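PDB 1A1X: protein p13 MTCP-1 from Homo sapiens, which binds the PH domains of the kinases AKT1 and AKT2 and enhances their phosphorylation and activation. Local coordinates for residues R28-V33 / V45-V50. Residues are numbered along the deposited sequence; the frame is centred on the assembly and turned at random.
Sequences RTWVAV and VQQIQV
Strands 29-36 and 41-46 form a beta hairpin in the closed antiparallel barrel of this TCL1-family protein, and near the hairpin's open end backbone pairing gives way to bonds made by side chains. V31 and Q46 are a hydrogen-bonded pair: V31 N donates to Q46 O (2.8 Å) and Q46 N to V31 O (3.0 Å). Next to them A32 and V45 face each other as a non-hydrogen-bonded pair, and V45 CG1 reaches W30 CB at 3.7 Å. Q47, whose backbone is bonded to Q98 of strand 97-104, reaches strand 29-36 with its side chain. Its CB sits almost squarely over the six-membered ring of W30, 3.5 Å from the centroid, a CH-pi contact, while CG covers the same indole nearer CE2 and NE1. From there a bend at chi2 (-77°) carries the amide beyond the ring, its plane 62° from that of the indole, and brings NE2 to T29 O in a nearly straight 2.8 Å bond (N-H...O 174°), with the donor in the carbonyl plane of T29 and the acceptor in the plane of the Q47 amide. The amide carbon also lies over one face of the R28 guanidinium. D24 OD2 takes both R28 NH2, in a salt bridge, and W30 NE1, in a hydrogen bond that helps fix the indole's rotation. Replacing W30 with an alanine would probably strip Q47 CB and CG of the surface they rest on, leave the glutamine freer to turn away from T29 O, and deprive D24 of a donor. Farther along, V50 CG1 packs on V31 CG2 (3.7 Å), its other methyl, CG2, lying against T29 CB, and T29 OG1, set between its backbone N and carbonyl carbon, donates a 2.8 Å hydrogen bond to I48 O.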
# COMPACT_ATOMS: atom_id res chain seq x y z
N ARG A 28 1.23 -20.44 -10.27
CA ARG A 28 1.09 -19.10 -10.83
C ARG A 28 2.36 -18.31 -10.53
O ARG A 28 2.98 -18.48 -9.48
CB ARG A 28 -0.11 -18.39 -10.21
CG ARG A 28 -1.43 -19.03 -10.55
CD ARG A 28 -2.54 -18.27 -9.90
NE ARG A 28 -2.30 -18.14 -8.47
CZ ARG A 28 -3.07 -17.44 -7.64
NH1 ARG A 28 -4.15 -16.81 -8.10
NH2 ARG A 28 -2.76 -17.37 -6.35
N THR A 29 2.76 -17.47 -11.48
CA THR A 29 3.96 -16.68 -11.29
C THR A 29 3.69 -15.32 -10.64
O THR A 29 2.64 -14.71 -10.84
CB THR A 29 4.73 -16.48 -12.61
OG1 THR A 29 3.85 -15.95 -13.60
CG2 THR A 29 5.29 -17.80 -13.10
N TRP A 30 4.64 -14.88 -9.82
CA TRP A 30 4.58 -13.61 -9.12
C TRP A 30 5.90 -12.91 -9.40
O TRP A 30 6.95 -13.55 -9.38
CB TRP A 30 4.45 -13.83 -7.63
CG TRP A 30 3.13 -14.34 -7.20
CD1 TRP A 30 2.65 -15.61 -7.34
CD2 TRP A 30 2.11 -13.60 -6.52
NE1 TRP A 30 1.40 -15.71 -6.78
CE2 TRP A 30 1.04 -14.48 -6.27
CE3 TRP A 30 2.00 -12.27 -6.08
CZ2 TRP A 30 -0.12 -14.09 -5.61
CZ3 TRP A 30 0.84 -11.87 -5.42
CH2 TRP A 30 -0.21 -12.78 -5.19
N VAL A 31 5.85 -11.62 -9.72
CA VAL A 31 7.06 -10.85 -9.98
C VAL A 31 7.35 -9.99 -8.76
O VAL A 31 6.47 -9.24 -8.29
CB VAL A 31 6.90 -9.94 -11.23
CG1 VAL A 31 8.13 -9.06 -11.41
CG2 VAL A 31 6.68 -10.78 -12.49
N ALA A 32 8.55 -10.12 -8.21
CA ALA A 32 8.93 -9.35 -7.03
C ALA A 32 9.98 -8.29 -7.31
O ALA A 32 10.98 -8.55 -7.97
CB ALA A 32 9.42 -10.29 -5.93
N VAL A 33 9.71 -7.07 -6.83
CA VAL A 33 10.64 -5.97 -7.00
C VAL A 33 11.02 -5.42 -5.63
O VAL A 33 10.23 -5.46 -4.69
CB VAL A 33 10.07 -4.82 -7.89
CG1 VAL A 33 9.77 -5.31 -9.29
CG2 VAL A 33 8.83 -4.20 -7.25
N VAL A 45 5.22 -7.48 -4.53
CA VAL A 45 5.06 -8.69 -5.32
C VAL A 45 3.69 -8.71 -5.99
O VAL A 45 2.66 -8.62 -5.32
CB VAL A 45 5.23 -9.96 -4.43
CG1 VAL A 45 5.57 -11.16 -5.28
CG2 VAL A 45 6.31 -9.74 -3.36
N GLN A 46 3.70 -8.84 -7.31
CA GLN A 46 2.47 -8.87 -8.09
C GLN A 46 2.30 -10.16 -8.89
O GLN A 46 3.24 -10.67 -9.50
CB GLN A 46 2.42 -7.67 -9.05
CG GLN A 46 2.32 -6.33 -8.36
CD GLN A 46 2.18 -5.19 -9.33
OE1 GLN A 46 2.31 -5.38 -10.54
NE2 GLN A 46 1.90 -3.99 -8.83
N GLN A 47 1.06 -10.66 -8.89
CA GLN A 47 0.72 -11.88 -9.61
C GLN A 47 0.49 -11.55 -11.07
O GLN A 47 -0.59 -11.13 -11.48
CB GLN A 47 -0.52 -12.54 -8.99
CG GLN A 47 -0.60 -14.05 -9.18
CD GLN A 47 -1.04 -14.44 -10.57
OE1 GLN A 47 -2.23 -14.46 -10.86
NE2 GLN A 47 -0.08 -14.73 -11.45
N ILE A 48 1.56 -11.71 -11.85
CA ILE A 48 1.53 -11.45 -13.28
C ILE A 48 2.11 -12.67 -13.98
O ILE A 48 3.14 -13.22 -13.56
CB ILE A 48 2.37 -10.19 -13.63
CG1 ILE A 48 1.78 -8.96 -12.93
CG2 ILE A 48 2.43 -9.99 -15.15
CD1 ILE A 48 2.60 -7.68 -13.10
N GLN A 49 1.43 -13.10 -15.04
CA GLN A 49 1.84 -14.23 -15.86
C GLN A 49 3.07 -13.86 -16.70
O GLN A 49 3.00 -12.97 -17.55
CB GLN A 49 0.68 -14.64 -16.77
CG GLN A 49 0.92 -15.86 -17.63
CD GLN A 49 -0.34 -16.27 -18.39
OE1 GLN A 49 -1.36 -16.63 -17.78
NE2 GLN A 49 -0.27 -16.20 -19.72
N VAL A 50 4.21 -14.47 -16.41
CA VAL A 50 5.43 -14.19 -17.15
C VAL A 50 6.00 -15.50 -17.65
O VAL A 50 5.65 -16.56 -17.15
CB VAL A 50 6.49 -13.45 -16.28
CG1 VAL A 50 6.00 -12.06 -15.92
CG2 VAL A 50 6.79 -14.24 -15.02